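Local coordinates for protein methylxanthine N1-demethylase NdmA (Pseudomonas putida, PDB 6ICN) that catalyses the NADH-dependent N1-demethylation of caffeine to theobromine and formaldehyde as a Rieske-type non-haem iron oxygenase, the first step of caffeine degradation, at residues R32-P37 / Q351-A356; G218-V223 / R336-E341; A328-I333 / V361-R366. All blocks are in the same frame, centred on the assembly; numbering follows the deposited sequence.

Contact 1 (R32-P37 / Q351-A356); sequences RHFWHP and QAFRSA
The chain at His33, just ahead of the edge strand that begins the Rieske-domain sheet, passes helix 350-358 at a distance, His33 CA lying 9.8 Å from Phe353 CA, so only long side chains can close the gap. They do so as a small aromatic cluster of His33, Phe34 and Phe353, which joins the start of the Rieske domain to a helix near the C-terminus. Phe353 is the reaching member: its CG stands anti to the backbone N (chi1 -173°), and this carries the ring off the helix toward the loop. Phe34 meets it with the far end of its ring, where Phe34 CZ lies 3.6 Å from Phe353 CZ, and the two phenyl planes are inclined at 56°. His33 flanks the same ring more loosely. Its CB is 4.4 Å from Phe353 CE2, and the imidazole plane is turned 44° from the phenyl plane with ring centroids 5.9 Å apart. Phenylalanine suits both buried positions, since it fills volume without bringing a polar atom that would need a partner. Histidine adds another flat surface: the ring of Phe149 stacks on His33 and also meets Phe353, while Leu342 and His346 of helix 330-348 pack against Phe353 too. Beside the cluster the His33 carbonyl oxygen takes a hydrogen bond from Thr152 OG1, which satisfies a buried backbone acceptor. The second point of touch between the two phenylalanines is Phe34 CE2, which sits at the rim of the Phe353 ring, in its plane, 3.8 Å from Phe353 CZ.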
loop_
_atom_site.group_PDB
_atom_site.type_symbol
_atom_site.label_atom_id
_atom_site.label_comp_id
_atom_site.label_asym_id
_atom_site.label_seq_id
_atom_site.Cartn_x
_atom_site.Cartn_y
_atom_site.Cartn_z
ATOM N N ARG A 32 -10.300 16.610 34.795
ATOM C CA ARG A 32 -10.661 17.828 34.067
ATOM C C ARG A 32 -10.210 19.084 34.801
ATOM O O ARG A 32 -10.103 20.145 34.183
ATOM C CB ARG A 32 -12.179 17.885 33.826
ATOM C CG ARG A 32 -12.725 16.727 32.984
ATOM C CD ARG A 32 -14.253 16.731 32.896
ATOM N NE ARG A 32 -14.781 17.985 32.363
ATOM C CZ ARG A 32 -15.038 18.194 31.077
ATOM N NH1 ARG A 32 -14.822 17.219 30.197
ATOM N NH2 ARG A 32 -15.511 19.368 30.671
ATOM N N HIS A 33 -9.918 18.983 36.098
ATOM C CA HIS A 33 -9.530 20.154 36.876
ATOM C C HIS A 33 -8.066 20.526 36.740
ATOM O O HIS A 33 -7.670 21.584 37.237
ATOM C CB HIS A 33 -9.882 19.915 38.358
ATOM C CG HIS A 33 -11.354 19.905 38.598
ATOM N ND1 HIS A 33 -12.044 21.030 38.995
ATOM C CD2 HIS A 33 -12.284 18.937 38.417
ATOM C CE1 HIS A 33 -13.327 20.748 39.078
ATOM N NE2 HIS A 33 -13.501 19.484 38.739
ATOM N N PHE A 34 -7.245 19.700 36.087
ATOM C CA PHE A 34 -5.830 19.989 35.903
ATOM C C PHE A 34 -5.574 20.598 34.529
ATOM O O PHE A 34 -6.380 20.470 33.603
ATOM C CB PHE A 34 -4.993 18.719 36.048
ATOM C CG PHE A 34 -4.995 18.152 37.439
ATOM C CD1 PHE A 34 -4.201 18.726 38.425
ATOM C CD2 PHE A 34 -5.763 17.034 37.741
ATOM C CE1 PHE A 34 -4.196 18.208 39.722
ATOM C CE2 PHE A 34 -5.761 16.508 39.030
ATOM C CZ PHE A 34 -4.965 17.099 40.007
ATOM N N TRP A 35 -4.444 21.286 34.426
ATOM C CA TRP A 35 -3.909 21.706 33.130
ATOM C C TRP A 35 -3.248 20.527 32.433
ATOM O O TRP A 35 -2.401 19.846 33.021
ATOM C CB TRP A 35 -2.883 22.826 33.313
ATOM C CG TRP A 35 -3.465 24.117 33.847
ATOM C CD1 TRP A 35 -3.679 24.447 35.168
ATOM C CD2 TRP A 35 -3.900 25.248 33.078
ATOM N NE1 TRP A 35 -4.228 25.711 35.255
ATOM C CE2 TRP A 35 -4.368 26.222 33.990
ATOM C CE3 TRP A 35 -3.939 25.532 31.709
ATOM C CZ2 TRP A 35 -4.856 27.461 33.573
ATOM C CZ3 TRP A 35 -4.433 26.761 31.297
ATOM C CH2 TRP A 35 -4.868 27.716 32.229
ATOM N N HIS A 36 -3.589 20.321 31.161
ATOM C CA HIS A 36 -2.948 19.292 30.361
ATOM C C HIS A 36 -2.419 19.903 29.071
ATOM O O HIS A 36 -3.096 20.734 28.464
ATOM C CB HIS A 36 -3.931 18.169 30.005
ATOM C CG HIS A 36 -4.558 17.505 31.199
ATOM N ND1 HIS A 36 -3.883 16.588 31.979
ATOM C CD2 HIS A 36 -5.799 17.612 31.724
ATOM C CE1 HIS A 36 -4.681 16.178 32.953
ATOM N NE2 HIS A 36 -5.852 16.782 32.821
ATOM N N PRO A 37 -1.252 19.460 28.599
ATOM C CA PRO A 37 -0.751 19.934 27.300
ATOM C C PRO A 37 -1.528 19.249 26.192
ATOM O O PRO A 37 -1.868 18.066 26.290
ATOM C CB PRO A 37 0.715 19.483 27.305
ATOM C CG PRO A 37 0.670 18.171 28.108
ATOM C CD PRO A 37 -0.431 18.361 29.152
ATOM N N GLN A 351 -12.892 22.560 48.332
ATOM C CA GLN A 351 -12.002 22.694 49.475
ATOM C C GLN A 351 -11.292 21.378 49.796
ATOM O O GLN A 351 -10.091 21.375 50.090
ATOM C CB GLN A 351 -12.801 23.213 50.679
ATOM C CG GLN A 351 -13.940 22.294 51.155
ATOM C CD GLN A 351 -14.929 21.879 50.051
ATOM O OE1 GLN A 351 -15.564 22.734 49.399
ATOM N NE2 GLN A 351 -15.041 20.557 49.819
ATOM N N ALA A 352 -12.009 20.253 49.748
ATOM C CA ALA A 352 -11.370 18.959 49.995
ATOM C C ALA A 352 -10.305 18.664 48.947
ATOM O O ALA A 352 -9.199 18.210 49.277
ATOM C CB ALA A 352 -12.414 17.847 50.003
ATOM N N PHE A 353 -10.624 18.924 47.676
ATOM C CA PHE A 353 -9.661 18.700 46.599
ATOM C C PHE A 353 -8.418 19.564 46.780
ATOM O O PHE A 353 -7.291 19.078 46.646
ATOM C CB PHE A 353 -10.336 18.974 45.251
ATOM C CG PHE A 353 -9.489 18.610 44.055
ATOM C CD1 PHE A 353 -9.472 17.310 43.584
ATOM C CD2 PHE A 353 -8.730 19.573 43.404
ATOM C CE1 PHE A 353 -8.703 16.969 42.475
ATOM C CE2 PHE A 353 -7.970 19.246 42.294
ATOM C CZ PHE A 353 -7.959 17.941 41.840
ATOM N N ARG A 354 -8.599 20.852 47.093
ATOM C CA ARG A 354 -7.450 21.728 47.287
ATOM C C ARG A 354 -6.525 21.209 48.386
ATOM O O ARG A 354 -5.296 21.256 48.252
ATOM C CB ARG A 354 -7.930 23.145 47.613
ATOM C CG ARG A 354 -6.807 24.102 47.933
ATOM C CD ARG A 354 -7.370 25.442 48.389
ATOM N NE ARG A 354 -7.614 26.305 47.243
ATOM C CZ ARG A 354 -6.682 27.096 46.716
ATOM N NH1 ARG A 354 -5.465 27.125 47.251
ATOM N NH2 ARG A 354 -6.971 27.853 45.663
ATOM N N SER A 355 -7.101 20.697 49.479
ATOM C CA SER A 355 -6.283 20.168 50.565
ATOM C C SER A 355 -5.542 18.900 50.146
ATOM O O SER A 355 -4.344 18.754 50.409
ATOM C CB SER A 355 -7.161 19.895 51.783
ATOM O OG SER A 355 -7.690 21.118 52.278
ATOM N N ALA A 356 -6.248 17.971 49.508
ATOM C CA ALA A 356 -5.613 16.740 49.041
ATOM C C ALA A 356 -4.445 17.036 48.103
ATOM O O ALA A 356 -3.389 16.396 48.187
ATOM C CB ALA A 356 -6.648 15.859 48.352
#

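Contact 2 (G218-V223 / R336-E341); sequences GQFRFV and RKWLRE
A T-shaped aromatic contact between Trp338 and Phe220 fastens helix 330-348 to strand 219-225 in the large antiparallel sheet of the C-terminal domain, a sheet-and-helix arrangement in keeping with the helix-grip fold of Rieske oxygenase catalytic domains. The indole presents an edge to one face of the phenyl ring. Trp338 CE3 is 3.6 Å from Phe220 CE2 and stands over the ring toward its rim, the six-membered rings being 4.9 Å apart between centroids with planes at 78°. A chi1 of -161° swings the indole off the helix toward the strand, and its benzo corner continues past the phenyl ring to the backbone. There Trp338 CH2 lies 3.8 Å from Gly218 C, and the carbonyl oxygen of Gln219 is also 3.8 Å from CH2, near the indole plane. Gly218 has a positive phi, a backbone conformation that by itself favours glycine. Tryptophan suits the helix position because one residue can both span the gap and keep a polar group: its NE1 donates to Ala356 O, and Arg215 makes a cation-pi contact with the indole. Gln219 points away from the helix, and on the same strand Arg221 NE and NH2 both reach Gln219 OE1, side-on, at 2.9 and 2.8 Å. The chemistry is therefore divided: dispersion, and probably the favourable electrostatics of edge against face, hold strand to helix, while the indole N-H is answered by a carbonyl, so that burying the tryptophan need not cost an unpaired donor.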
loop_
_atom_site.group_PDB
_atom_site.type_symbol
_atom_site.label_atom_id
_atom_site.label_comp_id
_atom_site.label_asym_id
_atom_site.label_seq_id
_atom_site.Cartn_x
_atom_site.Cartn_y
_atom_site.Cartn_z
ATOM N N GLY A 218 1.577 20.283 45.550
ATOM C CA GLY A 218 0.991 19.488 44.482
ATOM C C GLY A 218 1.991 18.729 43.636
ATOM O O GLY A 218 1.651 18.305 42.521
ATOM N N GLN A 219 3.210 18.543 44.136
ATOM C CA GLN A 219 4.271 17.828 43.444
ATOM C C GLN A 219 4.761 16.671 44.299
ATOM O O GLN A 219 4.829 16.780 45.527
ATOM C CB GLN A 219 5.455 18.748 43.132
ATOM C CG GLN A 219 5.049 20.076 42.497
ATOM C CD GLN A 219 6.160 21.104 42.567
ATOM O OE1 GLN A 219 7.101 20.964 43.345
ATOM N NE2 GLN A 219 6.055 22.145 41.751
ATOM N N PHE A 220 5.114 15.562 43.650
ATOM C CA PHE A 220 5.919 14.536 44.291
ATOM C C PHE A 220 7.387 14.875 44.077
ATOM O O PHE A 220 7.813 15.122 42.942
ATOM C CB PHE A 220 5.602 13.152 43.714
ATOM C CG PHE A 220 4.884 12.232 44.670
ATOM C CD1 PHE A 220 5.153 12.271 46.031
ATOM C CD2 PHE A 220 3.962 11.300 44.201
ATOM C CE1 PHE A 220 4.500 11.409 46.914
ATOM C CE2 PHE A 220 3.298 10.437 45.087
ATOM C CZ PHE A 220 3.570 10.500 46.438
ATOM N N ARG A 221 8.167 14.884 45.161
ATOM C CA ARG A 221 9.597 15.150 45.086
ATOM C C ARG A 221 10.367 13.977 45.674
ATOM O O ARG A 221 10.047 13.509 46.776
ATOM C CB ARG A 221 9.963 16.445 45.822
ATOM C CG ARG A 221 9.232 17.667 45.295
ATOM C CD ARG A 221 9.864 18.938 45.779
ATOM N NE ARG A 221 9.108 20.094 45.320
ATOM C CZ ARG A 221 9.463 21.351 45.558
ATOM N NH1 ARG A 221 10.566 21.603 46.249
ATOM N NH2 ARG A 221 8.720 22.350 45.099
ATOM N N PHE A 222 11.370 13.498 44.938
ATOM C CA PHE A 222 12.219 12.410 45.416
ATOM C C PHE A 222 13.511 12.379 44.603
ATOM O O PHE A 222 13.566 12.882 43.475
ATOM C CB PHE A 222 11.492 11.048 45.381
ATOM C CG PHE A 222 10.805 10.721 44.061
ATOM C CD1 PHE A 222 9.497 11.128 43.816
ATOM C CD2 PHE A 222 11.457 9.961 43.106
ATOM C CE1 PHE A 222 8.863 10.805 42.604
ATOM C CE2 PHE A 222 10.839 9.630 41.891
ATOM C CZ PHE A 222 9.544 10.059 41.640
ATOM N N VAL A 223 14.556 11.790 45.202
ATOM C CA VAL A 223 15.910 11.776 44.647
ATOM C C VAL A 223 16.438 10.343 44.589
ATOM O O VAL A 223 16.209 9.548 45.508
ATOM C CB VAL A 223 16.854 12.679 45.473
ATOM C CG1 VAL A 223 18.274 12.650 44.918
ATOM C CG2 VAL A 223 16.325 14.104 45.512
ATOM N N ARG A 336 -0.267 5.837 42.973
ATOM C CA ARG A 336 -1.638 5.356 42.918
ATOM C C ARG A 336 -2.433 5.801 44.140
ATOM O O ARG A 336 -3.613 6.146 44.026
ATOM C CB ARG A 336 -1.636 3.834 42.791
ATOM C CG ARG A 336 -1.070 3.350 41.450
ATOM C CD ARG A 336 -0.961 1.823 41.388
ATOM N NE ARG A 336 -0.481 1.420 40.065
ATOM C CZ ARG A 336 -0.561 0.192 39.554
ATOM N NH1 ARG A 336 -1.109 -0.810 40.243
ATOM N NH2 ARG A 336 -0.076 -0.033 38.339
ATOM N N LYS A 337 -1.784 5.810 45.309
ATOM C CA LYS A 337 -2.436 6.241 46.542
ATOM C C LYS A 337 -2.862 7.704 46.463
ATOM O O LYS A 337 -4.001 8.051 46.811
ATOM C CB LYS A 337 -1.487 6.026 47.721
ATOM C CG LYS A 337 -2.063 6.477 49.071
ATOM C CD LYS A 337 -1.091 6.137 50.180
ATOM C CE LYS A 337 -1.555 6.732 51.502
ATOM N NZ LYS A 337 -0.627 6.339 52.596
ATOM N N TRP A 338 -1.959 8.576 45.994
ATOM C CA TRP A 338 -2.311 9.991 45.888
ATOM C C TRP A 338 -3.413 10.211 44.857
ATOM O O TRP A 338 -4.356 10.970 45.102
ATOM C CB TRP A 338 -1.077 10.827 45.552
ATOM C CG TRP A 338 -1.238 12.307 45.864
ATOM C CD1 TRP A 338 -2.353 12.948 46.319
ATOM C CD2 TRP A 338 -0.224 13.304 45.739
ATOM N NE1 TRP A 338 -2.092 14.297 46.501
ATOM C CE2 TRP A 338 -0.788 14.537 46.157
ATOM C CE3 TRP A 338 1.113 13.271 45.341
ATOM C CZ2 TRP A 338 -0.060 15.724 46.146
ATOM C CZ3 TRP A 338 1.843 14.439 45.340
ATOM C CH2 TRP A 338 1.250 15.663 45.742
ATOM N N LEU A 339 -3.326 9.554 43.691
ATOM C CA LEU A 339 -4.398 9.703 42.708
ATOM C C LEU A 339 -5.750 9.293 43.290
ATOM O O LEU A 339 -6.767 9.954 43.045
ATOM C CB LEU A 339 -4.104 8.877 41.454
ATOM C CG LEU A 339 -2.982 9.351 40.544
ATOM C CD1 LEU A 339 -2.944 8.455 39.292
ATOM C CD2 LEU A 339 -3.157 10.799 40.147
ATOM N N ARG A 340 -5.784 8.190 44.047
ATOM C CA ARG A 340 -7.018 7.753 44.703
ATOM C C ARG A 340 -7.551 8.834 45.641
ATOM O O ARG A 340 -8.760 9.113 45.652
ATOM C CB ARG A 340 -6.786 6.434 45.478
ATOM C CG ARG A 340 -8.084 5.770 46.020
ATOM C CD ARG A 340 -7.844 4.488 46.853
ATOM N NE ARG A 340 -6.581 3.822 46.503
ATOM C CZ ARG A 340 -5.585 3.531 47.349
ATOM N NH1 ARG A 340 -5.646 3.883 48.637
ATOM N NH2 ARG A 340 -4.510 2.890 46.862
ATOM N N GLU A 341 -6.657 9.459 46.412
ATOM C CA GLU A 341 -7.071 10.515 47.337
ATOM C C GLU A 341 -7.624 11.715 46.582
ATOM O O GLU A 341 -8.582 12.354 47.034
ATOM C CB GLU A 341 -5.896 10.951 48.203
ATOM C CG GLU A 341 -5.421 9.910 49.211
ATOM C CD GLU A 341 -4.175 10.360 49.938
ATOM O OE1 GLU A 341 -3.872 11.577 49.906
ATOM O OE2 GLU A 341 -3.488 9.515 50.546
#

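Contact 3 (A328-I333 / V361-R366); sequences ADKVSI and VIESDR
Glu363 OE1 accepts from two donors, the ammonium of Lys330 across the contact and the backbone N of Met213. The Lys330 NZ to Glu363 OE1 separation is 2.5 Å, very short for a salt bridge, so its exact length is doubtful though the pairing is clear. One carboxylate oxygen does the work: Glu363 OE2 is 4.2 Å from Lys330 NZ. The two chains come from opposite directions. Lys330, in the first turn of helix 330-348, is fully stretched, all four of its torsions lying within 2° of 180°, and the two extended side chains together bridge the 13.1 Å between Lys330 CA and Glu363 CA. Lysine suits this task because its length allows NZ to reach both the glutamate and the carbonyl of Val211. Behind Glu363 the irregular tail is shaped by an ST turn, in which Arg366 N donates to Ser364 OG at 3.2 Å. Beside Lys330, Asp329 OD2 bonds to NE2 of His82 of a neighbouring subunit, a residue of the [2Fe-2S] cluster pocket. At this surface position the link between helix start and tail is chiefly electrostatic, and the second donor on OE1 would be expected to favour the ionised carboxylate.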
loop_
_atom_site.group_PDB
_atom_site.type_symbol
_atom_site.label_atom_id
_atom_site.label_comp_id
_atom_site.label_asym_id
_atom_site.label_seq_id
_atom_site.Cartn_x
_atom_site.Cartn_y
_atom_site.Cartn_z
ATOM N N ALA A 328 9.940 -2.718 45.953
ATOM C CA ALA A 328 10.620 -1.857 44.990
ATOM C C ALA A 328 9.665 -0.968 44.200
ATOM O O ALA A 328 10.126 -0.060 43.492
ATOM C CB ALA A 328 11.439 -2.707 44.014
ATOM N N ASP A 329 8.362 -1.224 44.276
ATOM C CA ASP A 329 7.361 -0.440 43.561
ATOM C C ASP A 329 6.919 0.801 44.323
ATOM O O ASP A 329 5.845 1.329 44.021
ATOM C CB ASP A 329 6.127 -1.294 43.273
ATOM C CG ASP A 329 6.395 -2.396 42.264
ATOM O OD1 ASP A 329 7.156 -2.134 41.309
ATOM O OD2 ASP A 329 5.831 -3.491 42.440
ATOM N N LYS A 330 7.700 1.260 45.312
ATOM C CA LYS A 330 7.249 2.347 46.189
ATOM C C LYS A 330 6.694 3.543 45.416
ATOM O O LYS A 330 5.616 4.049 45.740
ATOM C CB LYS A 330 8.380 2.823 47.092
ATOM C CG LYS A 330 7.864 3.935 48.035
ATOM C CD LYS A 330 8.910 4.445 48.978
ATOM C CE LYS A 330 8.319 5.548 49.852
ATOM N NZ LYS A 330 9.349 6.039 50.794
ATOM N N VAL A 331 7.420 4.008 44.394
ATOM C CA VAL A 331 6.967 5.190 43.658
ATOM C C VAL A 331 5.590 4.944 43.046
ATOM O O VAL A 331 4.672 5.765 43.185
ATOM C CB VAL A 331 8.009 5.599 42.603
ATOM C CG1 VAL A 331 7.450 6.695 41.709
ATOM C CG2 VAL A 331 9.321 6.071 43.269
ATOM N N SER A 332 5.419 3.802 42.366
ATOM C CA SER A 332 4.120 3.436 41.800
ATOM C C SER A 332 3.023 3.363 42.864
ATOM O O SER A 332 1.894 3.846 42.669
ATOM C CB SER A 332 4.255 2.085 41.096
ATOM O OG SER A 332 2.983 1.571 40.816
ATOM N N ILE A 333 3.325 2.721 43.991
ATOM C CA ILE A 333 2.330 2.555 45.043
ATOM C C ILE A 333 1.886 3.910 45.572
ATOM O O ILE A 333 0.687 4.171 45.719
ATOM C CB ILE A 333 2.896 1.680 46.177
ATOM C CG1 ILE A 333 3.171 0.261 45.676
ATOM C CG2 ILE A 333 1.921 1.634 47.338
ATOM C CD1 ILE A 333 4.095 -0.531 46.612
ATOM N N VAL A 361 3.196 16.680 52.671
ATOM C CA VAL A 361 3.454 15.428 53.375
ATOM C C VAL A 361 4.927 15.107 53.189
ATOM O O VAL A 361 5.350 14.669 52.112
ATOM C CB VAL A 361 2.579 14.265 52.874
ATOM C CG1 VAL A 361 2.919 12.993 53.656
ATOM C CG2 VAL A 361 1.097 14.595 52.963
ATOM N N ILE A 362 5.726 15.336 54.223
ATOM C CA ILE A 362 7.174 15.247 54.117
ATOM C C ILE A 362 7.626 13.975 54.813
ATOM O O ILE A 362 7.235 13.714 55.957
ATOM C CB ILE A 362 7.861 16.482 54.727
ATOM C CG1 ILE A 362 7.261 17.770 54.151
ATOM C CG2 ILE A 362 9.358 16.413 54.516
ATOM C CD1 ILE A 362 7.325 17.869 52.642
ATOM N N GLU A 363 8.440 13.178 54.128
ATOM C CA GLU A 363 9.095 12.073 54.804
ATOM C C GLU A 363 10.612 12.078 54.658
ATOM O O GLU A 363 11.279 11.317 55.368
ATOM C CB GLU A 363 8.509 10.725 54.339
ATOM C CG GLU A 363 8.964 10.252 53.006
ATOM C CD GLU A 363 8.192 9.017 52.507
ATOM O OE1 GLU A 363 8.799 8.216 51.794
ATOM O OE2 GLU A 363 6.992 8.850 52.811
ATOM N N SER A 364 11.181 12.934 53.809
ATOM C CA SER A 364 12.622 13.085 53.737
ATOM C C SER A 364 13.080 14.091 54.792
ATOM O O SER A 364 12.276 14.668 55.527
ATOM C CB SER A 364 13.053 13.530 52.341
ATOM O OG SER A 364 12.958 14.939 52.224
ATOM N N ASP A 365 14.392 14.314 54.867
ATOM C CA ASP A 365 14.962 15.262 55.815
ATOM C C ASP A 365 15.255 16.620 55.180
ATOM O O ASP A 365 16.071 17.381 55.711
ATOM C CB ASP A 365 16.234 14.684 56.437
ATOM C CG ASP A 365 17.368 14.540 55.432
ATOM O OD1 ASP A 365 17.104 14.583 54.209
ATOM O OD2 ASP A 365 18.528 14.382 55.869
ATOM N N ARG A 366 14.619 16.935 54.056
ATOM C CA ARG A 366 14.962 18.144 53.324
ATOM C C ARG A 366 14.121 19.326 53.789
ATOM O O ARG A 366 13.054 19.166 54.389
ATOM C CB ARG A 366 14.812 17.932 51.818
ATOM C CG ARG A 366 15.574 16.720 51.312
ATOM C CD ARG A 366 15.254 16.442 49.850
ATOM N NE ARG A 366 13.820 16.289 49.645
ATOM C CZ ARG A 366 13.255 15.271 48.994
ATOM N NH1 ARG A 366 14.011 14.310 48.480
ATOM N NH2 ARG A 366 11.931 15.218 48.839
#

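In the fold
Contacts 1 and 2 are buried and built from aromatic rings, whereas contact 3 lies at the surface and rests on charge. Contacts 2 and 3 both use helix 330-348, one at mid-helix and the other at its first turn, with centres about 8 Å apart; Phe222 CZ packs 4.0 Å from Val331 CG1 between them, and the Arg366 side chain lies along strand 219-225. Segment 351-356 of contact 1 touches segment 336-341 directly. Contacts 1 and 3 do not meet, their nearest atoms being about 7 Å apart. Contact 1 ties helix 350-358 to the Rieske domain, contact 2 ties helix 330-348 to the catalytic-domain sheet, and contact 3 joins that helix's start to the tail.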